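Local structure of endoglucanase E-5 (Thermobifida fusca, 2CKS) at residues A[59-64]-A[133-138]; A[69-74]-A[98-103]; A[107-112]-A[152-157]; A[118-123]-A[160-165]. The protein catalyses the endohydrolysis of (1->4)-beta-D-glucosidic linkages in cellulose, lichenin and cereal beta-D-glucans, this chain being its family 5 catalytic domain. All blocks are in the same frame, centred on the assembly; numbering follows the deposited sequence.

Contact 1 (A[59-64]-A[133-138])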
loop_
_atom_site.group_PDB
_atom_site.type_symbol
_atom_site.label_atom_id
_atom_site.label_comp_id
_atom_site.label_asym_id
_atom_site.label_seq_id
_atom_site.Cartn_x
_atom_site.Cartn_y
_atom_site.Cartn_z
ATOM N N ILE A 59 5.990 6.946 -4.373
ATOM C CA ILE A 59 5.926 5.551 -3.969
ATOM C C ILE A 59 4.895 4.813 -4.823
ATOM O O ILE A 59 3.892 5.397 -5.263
ATOM C CB ILE A 59 5.586 5.509 -2.449
ATOM C CG1 ILE A 59 5.632 4.097 -1.869
ATOM C CG2 ILE A 59 4.244 6.144 -2.161
ATOM C CD1 ILE A 59 5.775 4.107 -0.346
ATOM N N ILE A 60 5.171 3.541 -5.071
ATOM C CA ILE A 60 4.258 2.645 -5.768
ATOM C C ILE A 60 4.100 1.399 -4.912
ATOM O O ILE A 60 5.077 0.844 -4.407
ATOM C CB ILE A 60 4.768 2.284 -7.192
ATOM C CG1 ILE A 60 3.728 1.425 -7.932
ATOM C CG2 ILE A 60 6.107 1.578 -7.160
ATOM C CD1 ILE A 60 3.998 1.248 -9.389
ATOM N N ARG A 61 2.861 0.974 -4.744
ATOM C CA ARG A 61 2.566 -0.276 -4.076
ATOM C C ARG A 61 2.279 -1.330 -5.134
ATOM O O ARG A 61 1.408 -1.146 -5.993
ATOM C CB ARG A 61 1.377 -0.074 -3.161
ATOM C CG ARG A 61 0.832 -1.314 -2.494
ATOM C CD ARG A 61 -0.379 -0.914 -1.751
ATOM N NE ARG A 61 -0.988 -1.865 -0.849
ATOM C CZ ARG A 61 -2.246 -2.289 -0.948
ATOM N NH1 ARG A 61 -3.024 -1.979 -1.979
ATOM N NH2 ARG A 61 -2.726 -3.062 -0.006
ATOM N N LEU A 62 3.037 -2.422 -5.080
ATOM C CA LEU A 62 2.897 -3.532 -6.009
ATOM C C LEU A 62 1.998 -4.602 -5.399
ATOM O O LEU A 62 2.413 -5.338 -4.504
ATOM C CB LEU A 62 4.279 -4.105 -6.328
ATOM C CG LEU A 62 5.303 -3.099 -6.858
ATOM C CD1 LEU A 62 6.675 -3.752 -6.967
ATOM C CD2 LEU A 62 4.875 -2.527 -8.192
ATOM N N SER A 63 0.757 -4.676 -5.869
ATOM C CA SER A 63 -0.253 -5.511 -5.248
ATOM C C SER A 63 -0.285 -6.869 -5.919
ATOM O O SER A 63 -0.668 -6.991 -7.079
ATOM C CB SER A 63 -1.626 -4.843 -5.314
ATOM O OG SER A 63 -1.634 -3.662 -4.521
ATOM N N MET A 64 0.143 -7.878 -5.182
ATOM C CA MET A 64 0.158 -9.248 -5.669
ATOM C C MET A 64 -0.842 -10.086 -4.886
ATOM O O MET A 64 -0.589 -10.475 -3.746
ATOM C CB MET A 64 1.556 -9.843 -5.520
ATOM C CG MET A 64 1.693 -11.266 -6.083
ATOM S SD MET A 64 3.343 -11.919 -5.869
ATOM C CE MET A 64 3.314 -12.276 -4.102
ATOM N N LEU A 133 9.657 -1.255 1.168
ATOM C CA LEU A 133 8.877 -1.513 2.375
ATOM C C LEU A 133 8.057 -2.786 2.118
ATOM O O LEU A 133 7.643 -3.054 0.994
ATOM C CB LEU A 133 7.925 -0.352 2.664
ATOM C CG LEU A 133 8.533 1.020 2.963
ATOM C CD1 LEU A 133 8.934 1.745 1.691
ATOM C CD2 LEU A 133 7.555 1.873 3.772
ATOM N N TYR A 134 7.831 -3.569 3.161
ATOM C CA TYR A 134 7.177 -4.875 3.043
ATOM C C TYR A 134 5.819 -4.852 3.711
ATOM O O TYR A 134 5.731 -4.600 4.903
ATOM C CB TYR A 134 8.043 -5.949 3.707
ATOM C CG TYR A 134 9.398 -6.093 3.077
ATOM C CD1 TYR A 134 9.602 -6.991 2.062
ATOM C CD2 TYR A 134 10.467 -5.308 3.475
ATOM C CE1 TYR A 134 10.836 -7.130 1.470
ATOM C CE2 TYR A 134 11.708 -5.444 2.876
ATOM C CZ TYR A 134 11.882 -6.357 1.878
ATOM O OH TYR A 134 13.112 -6.491 1.275
ATOM N N GLU A 135 4.765 -5.111 2.951
ATOM C CA GLU A 135 3.403 -5.138 3.475
ATOM C C GLU A 135 2.974 -6.603 3.551
ATOM O O GLU A 135 2.672 -7.218 2.539
ATOM C CB GLU A 135 2.466 -4.329 2.578
ATOM C CG GLU A 135 1.015 -4.303 3.053
ATOM C CD GLU A 135 0.134 -3.362 2.254
ATOM O OE1 GLU A 135 -1.029 -3.158 2.666
ATOM O OE2 GLU A 135 0.600 -2.813 1.227
ATOM N N ILE A 136 2.941 -7.152 4.759
ATOM C CA ILE A 136 2.897 -8.613 4.932
ATOM C C ILE A 136 1.500 -9.257 4.922
ATOM O O ILE A 136 1.394 -10.479 4.851
ATOM C CB ILE A 136 3.670 -9.036 6.197
ATOM C CG1 ILE A 136 3.071 -8.379 7.445
ATOM C CG2 ILE A 136 5.152 -8.713 6.032
ATOM C CD1 ILE A 136 3.576 -8.968 8.740
ATOM N N ALA A 137 0.444 -8.444 4.956
ATOM C CA ALA A 137 -0.930 -8.949 4.920
ATOM C C ALA A 137 -1.916 -7.820 4.625
ATOM O O ALA A 137 -2.434 -7.185 5.541
ATOM C CB ALA A 137 -1.278 -9.622 6.249
ATOM N N ASN A 138 -2.159 -7.583 3.342
ATOM C CA ASN A 138 -3.037 -6.505 2.858
ATOM C C ASN A 138 -4.277 -6.216 3.719
ATOM O O ASN A 138 -4.361 -5.153 4.354
ATOM C CB ASN A 138 -3.448 -6.831 1.415
ATOM C CG ASN A 138 -4.622 -6.016 0.923
ATOM O OD1 ASN A 138 -4.610 -4.790 0.990
ATOM N ND2 ASN A 138 -5.666 -6.704 0.443
#

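Contact 2 (A[69-74]-A[98-103])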
loop_
_atom_site.group_PDB
_atom_site.type_symbol
_atom_site.label_atom_id
_atom_site.label_comp_id
_atom_site.label_asym_id
_atom_site.label_seq_id
_atom_site.Cartn_x
_atom_site.Cartn_y
_atom_site.Cartn_z
ATOM N N ASP A 69 -6.458 -16.197 -8.757
ATOM C CA ASP A 69 -5.588 -16.400 -9.922
ATOM C C ASP A 69 -4.216 -15.741 -9.793
ATOM O O ASP A 69 -3.511 -15.556 -10.788
ATOM C CB ASP A 69 -6.288 -15.953 -11.214
ATOM C CG ASP A 69 -7.551 -16.749 -11.489
ATOM O OD1 ASP A 69 -8.587 -16.127 -11.801
ATOM O OD2 ASP A 69 -7.588 -17.994 -11.414
ATOM N N GLY A 70 -3.829 -15.444 -8.557
ATOM C CA GLY A 70 -2.574 -14.788 -8.270
ATOM C C GLY A 70 -1.435 -15.751 -7.992
ATOM O O GLY A 70 -1.311 -16.795 -8.621
ATOM N N TYR A 71 -0.591 -15.380 -7.032
ATOM C CA TYR A 71 0.667 -16.053 -6.747
ATOM C C TYR A 71 0.576 -17.575 -6.698
ATOM O O TYR A 71 1.439 -18.247 -7.258
ATOM C CB TYR A 71 1.231 -15.497 -5.435
ATOM C CG TYR A 71 2.486 -16.160 -4.912
ATOM C CD1 TYR A 71 3.744 -15.638 -5.180
ATOM C CD2 TYR A 71 2.407 -17.303 -4.126
ATOM C CE1 TYR A 71 4.904 -16.253 -4.678
ATOM C CE2 TYR A 71 3.548 -17.917 -3.628
ATOM C CZ TYR A 71 4.781 -17.389 -3.894
ATOM O OH TYR A 71 5.900 -18.023 -3.385
ATOM N N GLU A 72 -0.452 -18.109 -6.050
ATOM C CA GLU A 72 -0.557 -19.558 -5.861
ATOM C C GLU A 72 -0.577 -20.335 -7.170
ATOM O O GLU A 72 -0.196 -21.509 -7.195
ATOM C CB GLU A 72 -1.780 -19.915 -5.011
ATOM C CG GLU A 72 -3.107 -19.846 -5.747
ATOM C CD GLU A 72 -4.298 -20.143 -4.855
ATOM O OE1 GLU A 72 -4.103 -20.614 -3.699
ATOM O OE2 GLU A 72 -5.439 -19.896 -5.317
ATOM N N THR A 73 -1.030 -19.700 -8.247
ATOM C CA THR A 73 -1.098 -20.347 -9.563
ATOM C C THR A 73 0.257 -20.470 -10.265
ATOM O O THR A 73 0.401 -21.298 -11.165
ATOM C CB THR A 73 -2.094 -19.625 -10.521
ATOM O OG1 THR A 73 -1.633 -18.303 -10.817
ATOM C CG2 THR A 73 -3.446 -19.421 -9.885
ATOM N N ASN A 74 1.233 -19.644 -9.883
ATOM C CA ASN A 74 2.572 -19.681 -10.482
ATOM C C ASN A 74 3.578 -18.935 -9.606
ATOM O O ASN A 74 4.042 -17.856 -9.974
ATOM C CB ASN A 74 2.535 -19.063 -11.881
ATOM C CG ASN A 74 3.851 -19.170 -12.620
ATOM O OD1 ASN A 74 4.789 -19.832 -12.169
ATOM N ND2 ASN A 74 3.932 -18.497 -13.764
ATOM N N VAL A 98 5.953 -3.748 -1.262
ATOM C CA VAL A 98 5.680 -5.093 -1.737
ATOM C C VAL A 98 4.478 -5.598 -0.960
ATOM O O VAL A 98 4.570 -5.839 0.246
ATOM C CB VAL A 98 6.884 -6.002 -1.522
ATOM C CG1 VAL A 98 6.584 -7.434 -1.977
ATOM C CG2 VAL A 98 8.102 -5.423 -2.251
ATOM N N ASP A 99 3.354 -5.724 -1.655
ATOM C CA ASP A 99 2.065 -6.005 -1.035
ATOM C C ASP A 99 1.645 -7.459 -1.255
ATOM O O ASP A 99 1.257 -7.865 -2.345
ATOM C CB ASP A 99 1.014 -5.028 -1.560
ATOM C CG ASP A 99 -0.402 -5.457 -1.259
ATOM O OD1 ASP A 99 -1.293 -5.084 -2.048
ATOM O OD2 ASP A 99 -0.725 -6.140 -0.264
ATOM N N TRP A 100 1.763 -8.229 -0.184
ATOM C CA TRP A 100 1.234 -9.585 -0.084
ATOM C C TRP A 100 -0.276 -9.475 0.077
ATOM O O TRP A 100 -0.795 -9.310 1.179
ATOM C CB TRP A 100 1.909 -10.259 1.112
ATOM C CG TRP A 100 1.624 -11.709 1.247
ATOM C CD1 TRP A 100 0.809 -12.303 2.158
ATOM C CD2 TRP A 100 2.166 -12.758 0.450
ATOM N NE1 TRP A 100 0.817 -13.668 1.988
ATOM C CE2 TRP A 100 1.639 -13.969 0.933
ATOM C CE3 TRP A 100 3.053 -12.798 -0.632
ATOM C CZ2 TRP A 100 1.964 -15.196 0.368
ATOM C CZ3 TRP A 100 3.377 -14.006 -1.184
ATOM C CH2 TRP A 100 2.839 -15.195 -0.689
ATOM N N HIS A 101 -0.983 -9.537 -1.047
ATOM C CA HIS A 101 -2.344 -9.031 -1.134
ATOM C C HIS A 101 -3.383 -10.089 -0.813
ATOM O O HIS A 101 -4.153 -10.523 -1.672
ATOM C CB HIS A 101 -2.599 -8.392 -2.502
ATOM C CG HIS A 101 -3.768 -7.468 -2.527
ATOM N ND1 HIS A 101 -3.664 -6.128 -2.219
ATOM C CD2 HIS A 101 -5.070 -7.688 -2.832
ATOM C CE1 HIS A 101 -4.854 -5.563 -2.337
ATOM N NE2 HIS A 101 -5.723 -6.485 -2.713
ATOM N N ILE A 102 -3.392 -10.499 0.448
ATOM C CA ILE A 102 -4.402 -11.421 0.935
ATOM C C ILE A 102 -5.720 -10.679 1.101
ATOM O O ILE A 102 -5.741 -9.474 1.390
ATOM C CB ILE A 102 -3.967 -12.108 2.251
ATOM C CG1 ILE A 102 -3.824 -11.103 3.404
ATOM C CG2 ILE A 102 -2.681 -12.890 2.034
ATOM C CD1 ILE A 102 -4.909 -11.232 4.472
ATOM N N LEU A 103 -6.810 -11.402 0.875
ATOM C CA LEU A 103 -8.148 -10.839 0.968
ATOM C C LEU A 103 -9.167 -11.925 1.304
ATOM O O LEU A 103 -9.870 -11.831 2.309
ATOM C CB LEU A 103 -8.502 -10.146 -0.354
ATOM C CG LEU A 103 -9.884 -9.502 -0.441
ATOM C CD1 LEU A 103 -10.128 -8.539 0.726
ATOM C CD2 LEU A 103 -10.049 -8.789 -1.774
#

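Contact 3 (A[107-112]-A[152-157])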
loop_
_atom_site.group_PDB
_atom_site.type_symbol
_atom_site.label_atom_id
_atom_site.label_comp_id
_atom_site.label_asym_id
_atom_site.label_seq_id
_atom_site.Cartn_x
_atom_site.Cartn_y
_atom_site.Cartn_z
ATOM N N ASP A 107 -7.914 -14.867 6.732
ATOM C CA ASP A 107 -6.962 -15.162 7.794
ATOM C C ASP A 107 -5.577 -15.191 7.175
ATOM O O ASP A 107 -5.303 -16.059 6.342
ATOM C CB ASP A 107 -7.263 -16.527 8.419
ATOM C CG ASP A 107 -6.323 -16.871 9.568
ATOM O OD1 ASP A 107 -5.307 -16.164 9.775
ATOM O OD2 ASP A 107 -6.524 -17.855 10.313
ATOM N N PRO A 108 -4.683 -14.277 7.562
ATOM C CA PRO A 108 -3.347 -14.262 6.949
ATOM C C PRO A 108 -2.599 -15.581 7.124
ATOM O O PRO A 108 -1.782 -15.933 6.293
ATOM C CB PRO A 108 -2.614 -13.126 7.677
ATOM C CG PRO A 108 -3.646 -12.331 8.345
ATOM C CD PRO A 108 -4.843 -13.217 8.573
ATOM N N HIS A 109 -2.888 -16.321 8.189
ATOM C CA HIS A 109 -2.193 -17.584 8.397
ATOM C C HIS A 109 -2.437 -18.608 7.272
ATOM O O HIS A 109 -1.598 -19.477 7.031
ATOM C CB HIS A 109 -2.556 -18.203 9.752
ATOM C CG HIS A 109 -1.476 -19.077 10.310
ATOM N ND1 HIS A 109 -1.137 -20.288 9.744
ATOM C CD2 HIS A 109 -0.663 -18.918 11.380
ATOM C CE1 HIS A 109 -0.155 -20.833 10.438
ATOM N NE2 HIS A 109 0.151 -20.023 11.436
ATOM N N TYR A 110 -3.567 -18.499 6.575
ATOM C CA TYR A 110 -3.834 -19.343 5.408
ATOM C C TYR A 110 -2.684 -19.320 4.393
ATOM O O TYR A 110 -2.429 -20.314 3.705
ATOM C CB TYR A 110 -5.134 -18.892 4.740
ATOM C CG TYR A 110 -5.604 -19.798 3.640
ATOM C CD1 TYR A 110 -6.429 -20.878 3.918
ATOM C CD2 TYR A 110 -5.221 -19.582 2.322
ATOM C CE1 TYR A 110 -6.862 -21.714 2.913
ATOM C CE2 TYR A 110 -5.647 -20.422 1.305
ATOM C CZ TYR A 110 -6.471 -21.484 1.607
ATOM O OH TYR A 110 -6.893 -22.329 0.598
ATOM N N ASN A 111 -1.999 -18.180 4.298
ATOM C CA ASN A 111 -0.927 -17.984 3.334
ATOM C C ASN A 111 0.453 -17.814 3.975
ATOM O O ASN A 111 1.381 -17.354 3.319
ATOM C CB ASN A 111 -1.257 -16.767 2.469
ATOM C CG ASN A 111 -2.334 -17.063 1.462
ATOM O OD1 ASN A 111 -2.181 -17.967 0.646
ATOM N ND2 ASN A 111 -3.449 -16.347 1.542
ATOM N N LEU A 112 0.593 -18.214 5.235
ATOM C CA LEU A 112 1.839 -18.000 5.975
ATOM C C LEU A 112 3.037 -18.728 5.368
ATOM O O LEU A 112 4.101 -18.140 5.211
ATOM C CB LEU A 112 1.680 -18.431 7.438
ATOM C CG LEU A 112 2.977 -18.374 8.259
ATOM C CD1 LEU A 112 3.509 -16.962 8.332
ATOM C CD2 LEU A 112 2.755 -18.933 9.649
ATOM N N ALA A 152 2.109 -11.712 12.333
ATOM C CA ALA A 152 3.149 -10.734 12.052
ATOM C C ALA A 152 4.455 -11.177 12.695
ATOM O O ALA A 152 5.517 -11.084 12.103
ATOM C CB ALA A 152 2.741 -9.341 12.559
ATOM N N GLU A 153 4.356 -11.724 13.898
ATOM C CA GLU A 153 5.535 -12.136 14.651
ATOM C C GLU A 153 6.167 -13.426 14.095
ATOM O O GLU A 153 7.318 -13.736 14.407
ATOM C CB GLU A 153 5.178 -12.215 16.143
ATOM C CG GLU A 153 4.931 -10.813 16.698
ATOM C CD GLU A 153 4.368 -10.748 18.101
ATOM O OE1 GLU A 153 4.262 -9.610 18.615
ATOM O OE2 GLU A 153 4.043 -11.798 18.697
ATOM N N GLU A 154 5.430 -14.152 13.256
ATOM C CA GLU A 154 5.967 -15.294 12.501
ATOM C C GLU A 154 6.697 -14.862 11.217
ATOM O O GLU A 154 7.699 -15.459 10.842
ATOM C CB GLU A 154 4.846 -16.300 12.161
ATOM C CG GLU A 154 4.235 -16.979 13.381
ATOM C CD GLU A 154 3.011 -17.830 13.081
ATOM O OE1 GLU A 154 1.914 -17.290 12.864
ATOM O OE2 GLU A 154 3.145 -19.051 13.066
ATOM N N VAL A 155 6.203 -13.823 10.540
ATOM C CA VAL A 155 6.764 -13.406 9.252
ATOM C C VAL A 155 7.900 -12.403 9.418
ATOM O O VAL A 155 8.881 -12.456 8.687
ATOM C CB VAL A 155 5.674 -12.795 8.337
ATOM C CG1 VAL A 155 6.262 -12.308 7.016
ATOM C CG2 VAL A 155 4.598 -13.815 8.077
ATOM N N ILE A 156 7.766 -11.492 10.371
ATOM C CA ILE A 156 8.747 -10.420 10.551
ATOM C C ILE A 156 10.181 -10.946 10.687
ATOM O O ILE A 156 11.066 -10.430 10.020
ATOM C CB ILE A 156 8.338 -9.455 11.709
ATOM C CG1 ILE A 156 7.177 -8.572 11.246
ATOM C CG2 ILE A 156 9.506 -8.559 12.146
ATOM C CD1 ILE A 156 6.453 -7.886 12.363
ATOM N N PRO A 157 10.436 -11.947 11.530
ATOM C CA PRO A 157 11.801 -12.476 11.664
ATOM C C PRO A 157 12.379 -13.071 10.384
ATOM O O PRO A 157 13.591 -13.025 10.212
ATOM C CB PRO A 157 11.663 -13.564 12.737
ATOM C CG PRO A 157 10.414 -13.312 13.405
ATOM C CD PRO A 157 9.510 -12.605 12.464
#

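Contact 4 (A[118-123]-A[160-165]). With NA (sodium ion), chain H.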
loop_
_atom_site.group_PDB
_atom_site.type_symbol
_atom_site.label_atom_id
_atom_site.label_comp_id
_atom_site.label_asym_id
_atom_site.label_seq_id
_atom_site.Cartn_x
_atom_site.Cartn_y
_atom_site.Cartn_z
ATOM N N PHE A 118 8.130 -16.452 -0.073
ATOM C CA PHE A 118 8.187 -15.292 -0.954
ATOM C C PHE A 118 9.027 -14.180 -0.326
ATOM O O PHE A 118 9.933 -13.664 -0.958
ATOM C CB PHE A 118 6.773 -14.793 -1.271
ATOM C CG PHE A 118 6.731 -13.464 -1.989
ATOM C CD1 PHE A 118 7.004 -13.372 -3.344
ATOM C CD2 PHE A 118 6.390 -12.302 -1.305
ATOM C CE1 PHE A 118 6.958 -12.139 -3.986
ATOM C CE2 PHE A 118 6.339 -11.088 -1.948
ATOM C CZ PHE A 118 6.615 -11.002 -3.267
ATOM N N PHE A 119 8.721 -13.820 0.916
ATOM C CA PHE A 119 9.426 -12.716 1.570
ATOM C C PHE A 119 10.896 -13.038 1.837
ATOM O O PHE A 119 11.731 -12.153 1.756
ATOM C CB PHE A 119 8.695 -12.257 2.836
ATOM C CG PHE A 119 7.520 -11.354 2.558
ATOM C CD1 PHE A 119 7.717 -10.107 1.986
ATOM C CD2 PHE A 119 6.225 -11.745 2.860
ATOM C CE1 PHE A 119 6.648 -9.279 1.713
ATOM C CE2 PHE A 119 5.153 -10.911 2.601
ATOM C CZ PHE A 119 5.367 -9.679 2.031
ATOM N N ALA A 120 11.226 -14.294 2.104
ATOM C CA ALA A 120 12.630 -14.675 2.240
ATOM C C ALA A 120 13.374 -14.380 0.945
ATOM O O ALA A 120 14.467 -13.831 0.964
ATOM C CB ALA A 120 12.762 -16.135 2.593
ATOM N N GLU A 121 12.778 -14.737 -0.189
ATOM C CA GLU A 121 13.420 -14.490 -1.476
ATOM C C GLU A 121 13.543 -12.988 -1.772
ATOM O O GLU A 121 14.599 -12.508 -2.201
ATOM C CB GLU A 121 12.686 -15.189 -2.617
ATOM C CG GLU A 121 13.331 -14.850 -3.952
ATOM C CD GLU A 121 12.956 -15.752 -5.104
ATOM O OE1 GLU A 121 13.322 -15.374 -6.246
ATOM O OE2 GLU A 121 12.314 -16.805 -4.891
ATOM N N ILE A 122 12.470 -12.243 -1.532
ATOM C CA ILE A 122 12.462 -10.820 -1.823
ATOM C C ILE A 122 13.459 -10.100 -0.926
ATOM O O ILE A 122 14.261 -9.304 -1.396
ATOM C CB ILE A 122 11.050 -10.234 -1.622
ATOM C CG1 ILE A 122 10.054 -10.837 -2.620
ATOM C CG2 ILE A 122 11.082 -8.702 -1.703
ATOM C CD1 ILE A 122 10.329 -10.566 -4.087
ATOM N N ALA A 123 13.419 -10.382 0.372
ATOM C CA ALA A 123 14.309 -9.700 1.312
ATOM C C ALA A 123 15.786 -9.977 1.037
ATOM O O ALA A 123 16.612 -9.077 1.163
ATOM C CB ALA A 123 13.954 -10.067 2.750
ATOM N N ARG A 160 13.529 -9.921 8.637
ATOM C CA ARG A 160 14.544 -9.181 9.381
ATOM C C ARG A 160 15.866 -9.937 9.445
ATOM O O ARG A 160 16.929 -9.335 9.583
ATOM C CB ARG A 160 14.037 -8.849 10.789
ATOM C CG ARG A 160 12.906 -7.808 10.810
ATOM C CD ARG A 160 13.428 -6.409 10.661
ATOM N NE ARG A 160 12.441 -5.401 10.273
ATOM C CZ ARG A 160 11.668 -4.725 11.112
ATOM N NH1 ARG A 160 11.677 -4.966 12.418
ATOM N NH2 ARG A 160 10.854 -3.802 10.631
ATOM N N GLN A 161 15.801 -11.256 9.311
ATOM C CA GLN A 161 16.995 -12.085 9.253
ATOM C C GLN A 161 17.836 -11.730 8.032
ATOM O O GLN A 161 19.063 -11.803 8.069
ATOM C CB GLN A 161 16.594 -13.561 9.202
ATOM C CG GLN A 161 17.749 -14.536 9.006
ATOM C CD GLN A 161 17.286 -15.964 9.004
ATOM O OE1 GLN A 161 16.359 -16.323 9.734
ATOM N NE2 GLN A 161 17.921 -16.792 8.181
ATOM N N ARG A 162 17.158 -11.360 6.955
ATOM C CA ARG A 162 17.793 -11.093 5.669
ATOM C C ARG A 162 17.956 -9.608 5.357
ATOM O O ARG A 162 18.876 -9.201 4.643
ATOM C CB ARG A 162 16.952 -11.744 4.579
ATOM C CG ARG A 162 16.964 -13.236 4.663
ATOM C CD ARG A 162 15.768 -13.920 4.070
ATOM N NE ARG A 162 15.979 -15.360 4.120
ATOM C CZ ARG A 162 15.600 -16.164 5.110
ATOM N NH1 ARG A 162 14.954 -15.708 6.174
ATOM N NH2 ARG A 162 15.882 -17.460 5.034
ATOM N N ASP A 163 17.074 -8.796 5.926
ATOM C CA ASP A 163 17.013 -7.382 5.616
ATOM C C ASP A 163 16.573 -6.689 6.905
ATOM O O ASP A 163 15.408 -6.373 7.077
ATOM C CB ASP A 163 16.014 -7.179 4.480
ATOM C CG ASP A 163 16.007 -5.780 3.937
ATOM O OD1 ASP A 163 16.930 -4.987 4.238
ATOM O OD2 ASP A 163 15.104 -5.394 3.157
ATOM N N PRO A 164 17.508 -6.503 7.834
ATOM C CA PRO A 164 17.156 -6.001 9.167
ATOM C C PRO A 164 16.626 -4.567 9.229
ATOM O O PRO A 164 15.931 -4.228 10.184
ATOM C CB PRO A 164 18.476 -6.115 9.944
ATOM C CG PRO A 164 19.524 -6.074 8.899
ATOM C CD PRO A 164 18.949 -6.790 7.718
ATOM N N ASP A 165 17.003 -3.726 8.271
ATOM C CA ASP A 165 16.786 -2.271 8.373
ATOM C C ASP A 165 15.645 -1.732 7.511
ATOM O O ASP A 165 15.648 -0.565 7.097
ATOM C CB ASP A 165 18.072 -1.529 8.017
ATOM C CG ASP A 165 18.572 -1.839 6.609
ATOM O OD1 ASP A 165 17.977 -2.679 5.894
ATOM O OD2 ASP A 165 19.585 -1.289 6.134
HETATM NA NA NA H . 17.584 -2.857 3.057
HETATM O O HOH W 1 15.549 -3.768 1.300
HETATM O O HOH W 2 19.605 -1.769 3.773
HETATM O O HOH W 3 15.991 -0.831 3.952
HETATM O O HOH W 4 16.226 -2.242 4.025
#

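Contact 1 (A[59-64]-A[133-138])
Arg61 reaches across the interior of the eight-stranded (beta/alpha)8 barrel, from strand 59-65 to the end of strand 132-135, and meets Glu135 and Asn138. The two strands are not neighbours, since 95-101 lies between them, and the CA atoms of Arg61 and Glu135 are 9.0 Å apart; side chains alone bridge the gap. Both side chains are extended: CG of Arg61 stands anti to the backbone N (chi1 174°), and Glu135 is likewise drawn out. The guanidinium presents its NE side to the carboxylate and grips it with two nitrogens. In this salt bridge Arg61 NE donates to Glu135 OE2 at 2.8 Å, almost perfectly straight and on the syn side, whereas Arg61 NH2 reaches Glu135 OE1 at 3.2 Å from above the carboxylate plane, the two flat groups being turned 38° from each other. Glu135 OE1 is also hydrogen-bonded to Thr230, and NH1 of Arg61 forms a salt bridge with Glu231, the nucleophile by similarity. Arg61 therefore joins Glu135 to the presumed nucleophile, an arrangement consistent with positioning Glu231. Toward the start of the two strands, Ile59 CD1 and Leu133 CD1 make a looser apolar contact at 4.4 Å. Asn138 precedes the presumed proton donor Glu139; Asn138 OD1 takes a bond from Arg61 NH2 at 2.7 Å, bent to 130° at the hydrogen, with the donor lying above the carbonyl plane.

Contact 2 (A[69-74]-A[98-103])
A single indole carbon carries this contact: CH2 of Trp100 points at the face of the Tyr71 ring and lies 4.1 Å from both Tyr71 CD2 and Tyr71 CE2. The pair is an edge-to-face stack, with the six-membered ring of the indole 5.2 Å from the tyrosine ring between centroids and the planes at 65°. CH2 sits above the ring near its rim, on the CD2-CE2 side. The indole lies on the outer side of barrel strand 95-101, facing the helix layer, where Phe118 and Ala115 of helix 112-126 touch it. Its CG is anti to the backbone N (chi1 -172°), which carries the ring out to the 3-10 turn 71-73, so the stack joins the loop after strand 59-65 to the outside of the next barrel strand. That turn is fastened by Gly70 O, which accepts from both Thr73 N and, at 2.7 Å, Thr73 OG1. Met64 and Arg114 touch both aromatic residues. With both rings buried and only carbon meeting carbon between them, the contact depends on dispersion and the weak electrostatics of a C-H directed at a pi face.

Contact 3 (A[107-112]-A[152-157])
Apolar contact comes first, between Leu112, the first residue of helix 112-126, and Val155 on helix 145-162. The two side chains lie alongside, pointing opposite ways, and Leu112 CD1 lies only 3.3 Å from Val155 CG2, tighter than usual for two methyl groups. With CG anti to the backbone N (chi1 174°), Leu112 sends its two methyls to different partners: CD2 meets the carboxylate of Glu154, 3.4 Å from Glu154 OE2, and also lies over one face of the His109 ring near the rim. The polar pair, His109 and Glu154, lies nearer the surface. The two side chains are roughly perpendicular, ring and carboxylate planes 43° apart, with His109 CD2 3.4 Å from Glu154 OE1 and His109 NE2 3.5 Å from Glu154 OE2. Within 107-112, Asp107 OD1 accepts from His109 N at 2.9 Å, an Asx turn that starts the 3-10 segment 108-110. The contact joins the loop after strand 95-101, and the helix it leads into, to helix 145-162 of the barrel's outer layer, where Tyr151 also touches Pro108 and Leu112. The imidazole and carboxylate are close without bonding, so any attraction between them would be general electrostatics, strongest if the histidine were protonated, while the leucine methyls supply the buried part.

Contact 4 (A[118-123]-A[160-165])
Van der Waals contact between alanine methyls and an arginine chain joins the two segments. Ala120 CB lies over one face of the Arg162 guanidinium, off-centre, 3.6 Å from Arg162 NE, while Arg162 CD approaches Ala120 O at 3.4 Å. An extended run from CG to NE lays this side chain along helix 112-126, from Ala123 back to Ala120; its NH1 is bonded to Val158 O. Ala123 CB packs at 3.9 Å against both Arg162 CB and Asp163 CB. Helices 112-126 and 145-162 belong to the outer layer of the (beta/alpha)8 barrel and flank strand 132-135, whose Tyr134 hydroxyl is hydrogen-bonded to Asp163 OD2.

The metal site belongs to 160-165, with ligands from Ala127 and Lys129 just past helix 112-126. Asp163 OD1 binds the sodium ion at 2.5 Å; the bond from Asp165 OD1 is longer and rests on one of two conformers. Ala127 and both aspartates also form a zinc site. Water 1 binds sodium and lies close to Asp163 OD2.

How the contacts relate
Contacts 1 and 2 are buried and share the barrel sheet: strand 95-101 lies between the two strands of contact 1, and Glu135 N probably bonds to Val98 O. Contacts 3 and 4 are partly buried, lie farther from the chain centre and both join helix 112-126, or the 3-10 segment leading into it, to helix 145-162 or its end. Chemistry follows place. Inside the barrel, contact 1 is ionic and directional; contact 2, on the outer side of the barrel wall, is aromatic. Contact 3 mixes methyl packing with an unbonded polar pair, and contact 4 adds metal ions to alanine packing. Phe118 links contacts 2 and 4 by packing on Trp100, and Tyr134 links contacts 1 and 4.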